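Local coordinates for copper chaperone CopZ (Staphylococcus aureus, PDB 6FF2), which binds copper(I) inside the cell, sequesters and transports it, and delivers it to the copper-exporting P-type ATPase CopA, at residues H15-V20 and A33-E38; L6-M11 and Q63-V68; S22-I27 and K57-D62. All blocks are in the same frame, centred on the assembly; numbering follows the deposited sequence. Where two conformers were deposited one is given.

Interaction 1: H15-V20 and A33-E38; sequences HCKSAV and ADVNLE. With CU1 (copper (I) ion), chain D; CU1 (copper (I) ion), chain C; CU1 (copper (I) ion), chain F.
Lys17 and Val35 carry the main contact, with Val20 and Leu37 packed beside them. The polar part belongs to the Lys17 ammonium. NZ donates to the backbone O of Val35 at 2.9 Å, lying in the carbonyl plane on a lone pair. Asp34 OD1 is a long salt-bridge partner of NZ at 3.7 Å. Glu21 pairs with the same NZ and also accepts from the Val35 backbone N. The Lys17 chain reaches extended across the strand, over Val35, and bends at chi4 (77°) to bring NZ to the carbonyl.

The apolar part is formed by Lys17 CB and CG, Val20, Val35 and Leu37. Lys17 CG rests on Val35 CB at 3.8 Å, and the two side chains pass in opposite directions. Val35 CG2 meets Val20 CG1 at 3.7 Å, roughly at a right angle. Leu37 CD2 touches Lys17 CB at 4.1 Å.

The metal part is at the start of the helix. Cys16 SG bridges two copper(I) ions, and His15 ND1 binds a third at 2.0 Å. Cys13, and Cys13, His15 and Cys16 of the second subunit, share these ions.

Residues 15-20 of helix 14-25 run nearly antiparallel to residues 33-36, at 156°. Strand 30-36 edges the sheet within this chain. Tyr65 packs on Val20 and Met11 on Val35.

Interaction 2: L6-M11 and Q63-V68; sequences LNVEGM and QGYDVV
Tyr65 fits its ring against the turn that Glu9, Gly10 and Met11 make at the end of the strand. Gly10 has no side chain and a positive phi (107°), and the ring edge comes up against its backbone, with Tyr65 CE1 3.4 Å from Gly10 O. Glu9 O also sits at the edge, near the ring plane. Met11 covers one face. Its CG lies 4.2 Å from the ring centroid in a CH-pi contact, offset toward the rim, and SD stands higher above the same ring in a more distant Met-aromatic contact. Val8 CG1 is anti to its backbone nitrogen (chi1 180°) and fills the corner at Tyr65 CB, 3.6 Å away.

Val67 CG1 meets Leu6 CD2 at 4.1 Å, on the side that also holds Val8. Val68 CG2 lodges between Asn7 CB and the Glu9 carboxylate, 3.8 Å from OE2. Glu9 and Asp66 share the other face, and their like charges probably repel mildly.

The backbones zip as antiparallel strands. Glu9 and Asp66 form a hydrogen-bonded pair, with Glu9 N to Asp66 O at 2.8 Å and Asp66 N donating back to Glu9 O. Val68 N donates to Asn7 O at 2.8 Å, nearly straight at 174°. Val8 and Val67 are the non-hydrogen-bonded pair between. A water links Asn7 N to Val68 O.

The Tyr65 side chain forms part of the wall beside the copper site, its nearest atom about 3 Å from a bound copper, and packs on His15 of the second subunit. The short edge strand 66-67 closes the four-stranded sheet beside strand 3-9. Strand 41-46 flanks strand 3-9 on its other side. Val67 packs on Ile60 and Lys57 of helix 53-62, and Tyr65 reaches Cys16 of helix 14-25.

Interaction 3: S22-I27 and K57-D62; sequences SALNNI and KDAIED. With MG (magnesium ion), chain E.
Ala23 and Ala59 bring the two helices together, with CA atoms 5.9 Å apart. Their small side chains allow this close approach. Ala23 CB lies 4.0 Å from Ala59 O and 4.3 Å from Ala59 CB. Ile27 adds the closest side-chain contact, CD1 to Ala59 CB at 3.9 Å. Its CG1 is anti to the carbonyl carbon (chi1 -50°), and the extended branch beyond it carries CD1 across to the alanine.

Toward the sheet, larger groups take over. The tip of Leu24 turns in toward the other helix, and CD2 meets Ile60 CG1 at 4.2 Å as the two side chains cross at a slant. Leu24 also packs on Val42 and Val44, and Ile60 on Leu6 and Val8. This is the helix pair of the heavy-metal-associated domain, a ferredoxin-like beta-alpha-beta-beta-alpha-beta fold. Both helices lie on one face of the antiparallel sheet, and their side chains meet here by apolar packing.

The outer side is looser and polar. Ser22 and Asn26 on one segment, and Asp58, Glu61 and Asp62 on the other, are exposed and do not touch across the contact. Glu61 OE2 instead accepts a hydrogen bond from Val67 N.

Near the C-terminal end of helix 14-25, a magnesium ion is bound by Asn25 O at 2.0 Å and by four waters. One of these waters probably donates to Asn25 OD1. Another donates to Ile27 O at 2.7 Å.

In the fold
The three contacts lie in one small domain, with centres about 10 to 11 Å apart. Interaction 2 joins the first and last strands and encloses the other two along the chain. Interactions 1 and 3 share helix 14-25, and their segments alternate in sequence. Interaction 1 sets that helix against one outer strand of the sheet, and interaction 3 sets it against helix 53-62. Neighbouring contacts also meet directly: Ala33 touches Leu24, Val20 touches Ile60, and Leu6 touches Lys57. One continuous core therefore lies under both helices. The copper-binding end is formed where interactions 1 and 2 converge, well away from the magnesium at interaction 3.

Interaction 1: H15-V20 and A33-E38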
loop_
_atom_site.group_PDB
_atom_site.type_symbol
_atom_site.label_atom_id
_atom_site.label_comp_id
_atom_site.label_asym_id
_atom_site.label_seq_id
_atom_site.Cartn_x
_atom_site.Cartn_y
_atom_site.Cartn_z
ATOM N N HIS A 15 -3.447 1.261 1.713
ATOM C CA HIS A 15 -2.100 1.091 2.258
ATOM C C HIS A 15 -1.319 2.425 2.286
ATOM O O HIS A 15 -0.583 2.689 3.257
ATOM C CB HIS A 15 -1.282 0.124 1.411
ATOM C CG HIS A 15 -1.746 -1.286 1.465
ATOM N ND1 HIS A 15 -2.143 -1.964 0.340
ATOM C CD2 HIS A 15 -1.808 -2.168 2.497
ATOM C CE1 HIS A 15 -2.476 -3.204 0.676
ATOM N NE2 HIS A 15 -2.254 -3.360 1.971
ATOM N N CYS A 16 -1.508 3.236 1.243
ATOM C CA CYS A 16 -0.866 4.548 1.130
ATOM C C CYS A 16 -1.408 5.457 2.256
ATOM O O CYS A 16 -0.640 6.107 2.994
ATOM C CB CYS A 16 -1.123 5.224 -0.205
ATOM S SG CYS A 16 -0.356 4.372 -1.609
ATOM N N LYS A 17 -2.711 5.438 2.404
ATOM C CA LYS A 17 -3.382 6.182 3.481
ATOM C C LYS A 17 -2.811 5.805 4.830
ATOM O O LYS A 17 -2.469 6.669 5.670
ATOM C CB LYS A 17 -4.869 6.015 3.402
ATOM C CG LYS A 17 -5.677 6.419 4.634
ATOM C CD LYS A 17 -7.133 6.447 4.228
ATOM C CE LYS A 17 -8.067 6.638 5.400
ATOM N NZ LYS A 17 -8.090 8.040 5.864
ATOM N N SER A 18 -2.713 4.524 5.115
ATOM C CA SER A 18 -2.245 4.082 6.388
ATOM C C SER A 18 -0.816 4.535 6.639
ATOM O O SER A 18 -0.465 4.982 7.744
ATOM C CB SER A 18 -2.375 2.572 6.454
ATOM O OG SER A 18 -1.890 2.162 7.672
ATOM N N ALA A 19 0.023 4.419 5.618
ATOM C CA ALA A 19 1.417 4.766 5.755
ATOM C C ALA A 19 1.613 6.275 6.036
ATOM O O ALA A 19 2.514 6.643 6.802
ATOM C CB ALA A 19 2.200 4.370 4.505
ATOM N N VAL A 20 0.869 7.096 5.300
ATOM C CA VAL A 20 0.954 8.568 5.457
ATOM C C VAL A 20 0.444 8.925 6.849
ATOM O O VAL A 20 1.130 9.694 7.582
ATOM C CB VAL A 20 0.231 9.242 4.299
ATOM C CG1 VAL A 20 0.022 10.734 4.592
ATOM C CG2 VAL A 20 1.040 9.092 3.004
ATOM N N ALA A 33 -4.042 12.797 11.814
ATOM C CA ALA A 33 -3.887 13.014 10.395
ATOM C C ALA A 33 -4.987 12.232 9.671
ATOM O O ALA A 33 -5.231 11.055 10.030
ATOM C CB ALA A 33 -2.510 12.542 9.935
ATOM N N ASP A 34 -5.603 12.843 8.665
ATOM C CA ASP A 34 -6.727 12.211 7.907
ATOM C C ASP A 34 -6.497 12.431 6.421
ATOM O O ASP A 34 -6.578 13.552 5.908
ATOM C CB ASP A 34 -8.022 12.862 8.405
ATOM C CG ASP A 34 -9.255 12.355 7.703
ATOM O OD1 ASP A 34 -9.252 11.255 7.164
ATOM O OD2 ASP A 34 -10.264 13.062 7.732
ATOM N N VAL A 35 -6.157 11.337 5.734
ATOM C CA VAL A 35 -5.977 11.308 4.298
ATOM C C VAL A 35 -7.318 11.145 3.605
ATOM O O VAL A 35 -8.081 10.206 3.918
ATOM C CB VAL A 35 -5.075 10.139 3.875
ATOM C CG1 VAL A 35 -5.134 9.955 2.339
ATOM C CG2 VAL A 35 -3.639 10.360 4.440
ATOM N N ASN A 36 -7.595 12.005 2.651
ATOM C CA ASN A 36 -8.713 11.804 1.704
ATOM C C ASN A 36 -8.132 11.298 0.404
ATOM O O ASN A 36 -7.554 12.046 -0.360
ATOM C CB ASN A 36 -9.497 13.092 1.476
ATOM C CG ASN A 36 -10.634 12.948 0.516
ATOM O OD1 ASN A 36 -10.718 11.990 -0.211
ATOM N ND2 ASN A 36 -11.494 13.936 0.474
ATOM N N LEU A 37 -8.295 10.005 0.143
ATOM C CA LEU A 37 -7.693 9.402 -1.058
ATOM C C LEU A 37 -8.306 9.919 -2.333
ATOM O O LEU A 37 -7.654 9.922 -3.372
ATOM C CB LEU A 37 -7.832 7.867 -1.018
ATOM C CG LEU A 37 -6.896 7.170 -0.054
ATOM C CD1 LEU A 37 -7.289 5.701 -0.002
ATOM C CD2 LEU A 37 -5.433 7.327 -0.435
ATOM N N GLU A 38 -9.551 10.384 -2.243
ATOM C CA GLU A 38 -10.305 10.810 -3.441
ATOM C C GLU A 38 -9.786 12.140 -3.982
ATOM O O GLU A 38 -9.824 12.344 -5.170
ATOM C CB GLU A 38 -11.789 10.945 -3.166
ATOM C CG GLU A 38 -12.502 9.712 -2.630
ATOM C CD GLU A 38 -14.007 9.940 -2.518
ATOM O OE1 GLU A 38 -14.423 11.106 -2.243
ATOM O OE2 GLU A 38 -14.770 8.958 -2.712
HETATM CU CU CU1 D . -2.687 -1.212 -1.453
HETATM CU CU CU1 C . -1.299 2.448 -2.149
HETATM CU CU CU1 F . 1.193 2.495 -1.370
#

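Interaction 2: L6-M11 and Q63-V68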
loop_
_atom_site.group_PDB
_atom_site.type_symbol
_atom_site.label_atom_id
_atom_site.label_comp_id
_atom_site.label_asym_id
_atom_site.label_seq_id
_atom_site.Cartn_x
_atom_site.Cartn_y
_atom_site.Cartn_z
ATOM N N LEU A 6 -2.333 19.388 3.525
ATOM C CA LEU A 6 -1.298 19.125 2.535
ATOM C C LEU A 6 -1.963 18.549 1.308
ATOM O O LEU A 6 -2.918 17.747 1.428
ATOM C CB LEU A 6 -0.168 18.267 3.051
ATOM C CG LEU A 6 0.550 18.861 4.265
ATOM C CD1 LEU A 6 0.045 18.191 5.516
ATOM C CD2 LEU A 6 2.071 18.726 4.167
ATOM N N ASN A 7 -1.457 18.909 0.136
ATOM C CA ASN A 7 -1.906 18.297 -1.128
ATOM C C ASN A 7 -0.827 17.298 -1.561
ATOM O O ASN A 7 0.287 17.674 -1.756
ATOM C CB ASN A 7 -2.106 19.324 -2.165
ATOM C CG ASN A 7 -3.382 19.983 -1.995
ATOM O OD1 ASN A 7 -3.396 21.146 -1.650
ATOM N ND2 ASN A 7 -4.487 19.272 -2.290
ATOM N N VAL A 8 -1.197 16.017 -1.646
ATOM C CA VAL A 8 -0.237 14.937 -1.805
ATOM C C VAL A 8 -0.603 14.178 -3.031
ATOM O O VAL A 8 -1.780 13.880 -3.247
ATOM C CB VAL A 8 -0.214 14.005 -0.581
ATOM C CG1 VAL A 8 0.793 12.888 -0.768
ATOM C CG2 VAL A 8 0.122 14.749 0.706
ATOM N N GLU A 9 0.423 13.928 -3.843
ATOM C CA GLU A 9 0.301 13.081 -5.052
ATOM C C GLU A 9 0.944 11.736 -4.815
ATOM O O GLU A 9 2.010 11.636 -4.176
ATOM C CB GLU A 9 0.989 13.753 -6.270
ATOM C CG GLU A 9 0.215 14.961 -6.708
ATOM C CD GLU A 9 0.816 15.686 -7.898
ATOM O OE1 GLU A 9 1.907 15.337 -8.394
ATOM O OE2 GLU A 9 0.162 16.646 -8.322
ATOM N N GLY A 10 0.311 10.713 -5.395
ATOM C CA GLY A 10 0.885 9.349 -5.363
ATOM C C GLY A 10 0.150 8.398 -4.427
ATOM O O GLY A 10 0.457 7.215 -4.415
ATOM N N MET A 11 -0.804 8.888 -3.630
ATOM C CA MET A 11 -1.487 7.998 -2.674
ATOM C C MET A 11 -2.585 7.292 -3.444
ATOM O O MET A 11 -3.536 7.920 -3.889
ATOM C CB MET A 11 -2.055 8.759 -1.472
ATOM C CG MET A 11 -0.994 9.539 -0.730
ATOM S SD MET A 11 -1.712 10.366 0.704
ATOM C CE MET A 11 -2.908 11.431 -0.081
ATOM N N GLN A 63 8.077 8.694 2.851
ATOM C CA GLN A 63 7.254 7.526 2.499
ATOM C C GLN A 63 7.092 7.343 0.998
ATOM O O GLN A 63 6.436 6.372 0.579
ATOM C CB GLN A 63 5.855 7.621 3.128
ATOM C CG GLN A 63 5.860 7.598 4.645
ATOM C CD GLN A 63 6.353 6.271 5.191
ATOM O OE1 GLN A 63 5.895 5.199 4.765
ATOM N NE2 GLN A 63 7.304 6.321 6.060
ATOM N N GLY A 64 7.692 8.222 0.194
ATOM C CA GLY A 64 7.688 8.095 -1.252
ATOM C C GLY A 64 6.693 8.910 -2.047
ATOM O O GLY A 64 6.639 8.783 -3.248
ATOM N N TYR A 65 5.945 9.793 -1.413
ATOM C CA TYR A 65 4.896 10.600 -2.079
ATOM C C TYR A 65 5.425 12.003 -2.361
ATOM O O TYR A 65 6.431 12.382 -1.844
ATOM C CB TYR A 65 3.629 10.637 -1.163
ATOM C CG TYR A 65 3.161 9.256 -0.827
ATOM C CD1 TYR A 65 2.529 8.486 -1.770
ATOM C CD2 TYR A 65 3.446 8.676 0.366
ATOM C CE1 TYR A 65 2.197 7.166 -1.503
ATOM C CE2 TYR A 65 3.123 7.375 0.661
ATOM C CZ TYR A 65 2.510 6.633 -0.278
ATOM O OH TYR A 65 2.247 5.343 0.068
ATOM N N ASP A 66 4.725 12.761 -3.189
ATOM C CA ASP A 66 5.105 14.132 -3.536
ATOM C C ASP A 66 4.133 15.102 -2.858
ATOM O O ASP A 66 2.902 14.986 -3.029
ATOM C CB ASP A 66 5.014 14.353 -5.041
ATOM C CG ASP A 66 6.051 13.576 -5.822
ATOM O OD1 ASP A 66 7.152 13.263 -5.331
ATOM O OD2 ASP A 66 5.740 13.323 -6.984
ATOM N N VAL A 67 4.659 16.082 -2.154
ATOM C CA VAL A 67 3.795 17.088 -1.584
ATOM C C VAL A 67 3.791 18.286 -2.556
ATOM O O VAL A 67 4.852 18.778 -2.913
ATOM C CB VAL A 67 4.300 17.524 -0.211
ATOM C CG1 VAL A 67 3.489 18.710 0.301
ATOM C CG2 VAL A 67 4.298 16.360 0.747
ATOM N N VAL A 68 2.613 18.768 -2.964
ATOM C CA VAL A 68 2.502 19.862 -3.922
ATOM C C VAL A 68 2.840 21.162 -3.232
ATOM O O VAL A 68 2.367 21.428 -2.122
ATOM C CB VAL A 68 1.072 20.019 -4.421
ATOM C CG1 VAL A 68 0.915 21.337 -5.203
ATOM C CG2 VAL A 68 0.668 18.786 -5.203
ATOM O OXT VAL A 68 3.577 21.955 -3.846
HETATM O O HOH W 1 0.644 20.863 -0.067
#

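Interaction 3: S22-I27 and K57-D62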
loop_
_atom_site.group_PDB
_atom_site.type_symbol
_atom_site.label_atom_id
_atom_site.label_comp_id
_atom_site.label_asym_id
_atom_site.label_seq_id
_atom_site.Cartn_x
_atom_site.Cartn_y
_atom_site.Cartn_z
ATOM N N SER A 22 0.328 7.113 9.590
ATOM C CA SER A 22 1.268 6.675 10.604
ATOM C C SER A 22 2.492 7.524 10.687
ATOM O O SER A 22 2.948 7.845 11.775
ATOM C CB SER A 22 1.719 5.233 10.391
ATOM O OG SER A 22 0.624 4.449 10.751
ATOM N N ALA A 23 3.050 7.894 9.543
ATOM C CA ALA A 23 4.271 8.715 9.530
ATOM C C ALA A 23 4.015 10.074 10.182
ATOM O O ALA A 23 4.808 10.556 10.959
ATOM C CB ALA A 23 4.734 8.914 8.099
ATOM N N LEU A 24 2.858 10.637 9.880
ATOM C CA LEU A 24 2.500 11.934 10.472
ATOM C C LEU A 24 2.253 11.840 11.955
ATOM O O LEU A 24 2.707 12.675 12.688
ATOM C CB LEU A 24 1.323 12.559 9.730
ATOM C CG LEU A 24 1.628 13.031 8.279
ATOM C CD1 LEU A 24 0.350 13.277 7.462
ATOM C CD2 LEU A 24 2.496 14.306 8.330
ATOM N N ASN A 25 1.486 10.832 12.387
ATOM C CA ASN A 25 1.226 10.646 13.819
ATOM C C ASN A 25 2.442 10.289 14.663
ATOM O O ASN A 25 2.412 10.446 15.898
ATOM C CB ASN A 25 0.098 9.637 14.008
ATOM C CG ASN A 25 -1.249 10.239 13.761
ATOM O OD1 ASN A 25 -1.617 11.223 14.407
ATOM N ND2 ASN A 25 -2.028 9.632 12.879
ATOM N N ASN A 26 3.509 9.819 14.057
ATOM C CA ASN A 26 4.771 9.605 14.755
ATOM C C ASN A 26 5.457 10.865 15.192
ATOM O O ASN A 26 6.340 10.786 16.007
ATOM C CB ASN A 26 5.775 8.853 13.863
ATOM C CG ASN A 26 6.961 8.356 14.648
ATOM O OD1 ASN A 26 6.784 7.607 15.628
ATOM N ND2 ASN A 26 8.164 8.802 14.278
ATOM N N ILE A 27 5.108 12.019 14.596
ATOM C CA ILE A 27 5.759 13.261 14.926
ATOM C C ILE A 27 5.166 13.811 16.212
ATOM O O ILE A 27 3.938 13.993 16.286
ATOM C CB ILE A 27 5.630 14.308 13.819
ATOM C CG1 ILE A 27 6.027 13.751 12.419
ATOM C CG2 ILE A 27 6.405 15.556 14.209
ATOM C CD1 ILE A 27 5.641 14.638 11.226
ATOM N N LYS A 57 5.756 17.639 5.710
ATOM C CA LYS A 57 6.115 17.419 4.309
ATOM C C LYS A 57 7.226 16.396 4.223
ATOM O O LYS A 57 7.190 15.525 3.332
ATOM C CB LYS A 57 6.511 18.732 3.636
ATOM C CG LYS A 57 5.335 19.672 3.465
ATOM C CD LYS A 57 5.741 20.999 2.849
ATOM C CE LYS A 57 4.511 21.817 2.621
ATOM N NZ LYS A 57 4.651 22.752 1.501
ATOM N N ASP A 58 8.243 16.530 5.077
ATOM C CA ASP A 58 9.354 15.564 4.983
ATOM C C ASP A 58 8.897 14.171 5.285
ATOM O O ASP A 58 9.365 13.211 4.651
ATOM C CB ASP A 58 10.474 15.945 5.950
ATOM C CG ASP A 58 11.311 17.060 5.466
ATOM O OD1 ASP A 58 11.154 17.534 4.309
ATOM O OD2 ASP A 58 12.140 17.508 6.320
ATOM N N ALA A 59 8.020 14.016 6.283
ATOM C CA ALA A 59 7.544 12.689 6.666
ATOM C C ALA A 59 6.785 12.041 5.518
ATOM O O ALA A 59 6.886 10.813 5.302
ATOM C CB ALA A 59 6.673 12.761 7.908
ATOM N N ILE A 60 6.034 12.828 4.789
ATOM C CA ILE A 60 5.267 12.331 3.671
ATOM C C ILE A 60 6.226 11.946 2.530
ATOM O O ILE A 60 6.095 10.864 1.946
ATOM C CB ILE A 60 4.236 13.337 3.227
ATOM C CG1 ILE A 60 3.178 13.504 4.309
ATOM C CG2 ILE A 60 3.597 12.965 1.882
ATOM C CD1 ILE A 60 2.363 14.754 4.052
ATOM N N GLU A 61 7.165 12.824 2.213
ATOM C CA GLU A 61 8.070 12.592 1.105
ATOM C C GLU A 61 8.997 11.420 1.414
ATOM O O GLU A 61 9.294 10.646 0.508
ATOM C CB GLU A 61 8.817 13.908 0.725
ATOM C CG GLU A 61 7.804 14.987 0.265
ATOM C CD GLU A 61 8.283 16.062 -0.713
ATOM O OE1 GLU A 61 9.333 16.653 -0.382
ATOM O OE2 GLU A 61 7.485 16.371 -1.711
ATOM N N ASP A 62 9.375 11.219 2.668
ATOM C CA ASP A 62 10.139 10.024 3.061
ATOM C C ASP A 62 9.401 8.697 2.871
ATOM O O ASP A 62 10.036 7.671 2.793
ATOM C CB ASP A 62 10.628 10.135 4.497
ATOM C CG ASP A 62 11.732 11.211 4.664
ATOM O OD1 ASP A 62 12.256 11.766 3.671
ATOM O OD2 ASP A 62 12.035 11.533 5.817
HETATM MG MG MG E . 1.376 10.555 17.651
HETATM O O HOH W 2 -0.472 11.614 16.762
HETATM O O HOH W 3 2.337 12.426 17.795
HETATM O O HOH W 4 0.593 11.237 19.320
HETATM O O HOH W 5 0.288 8.867 17.324
#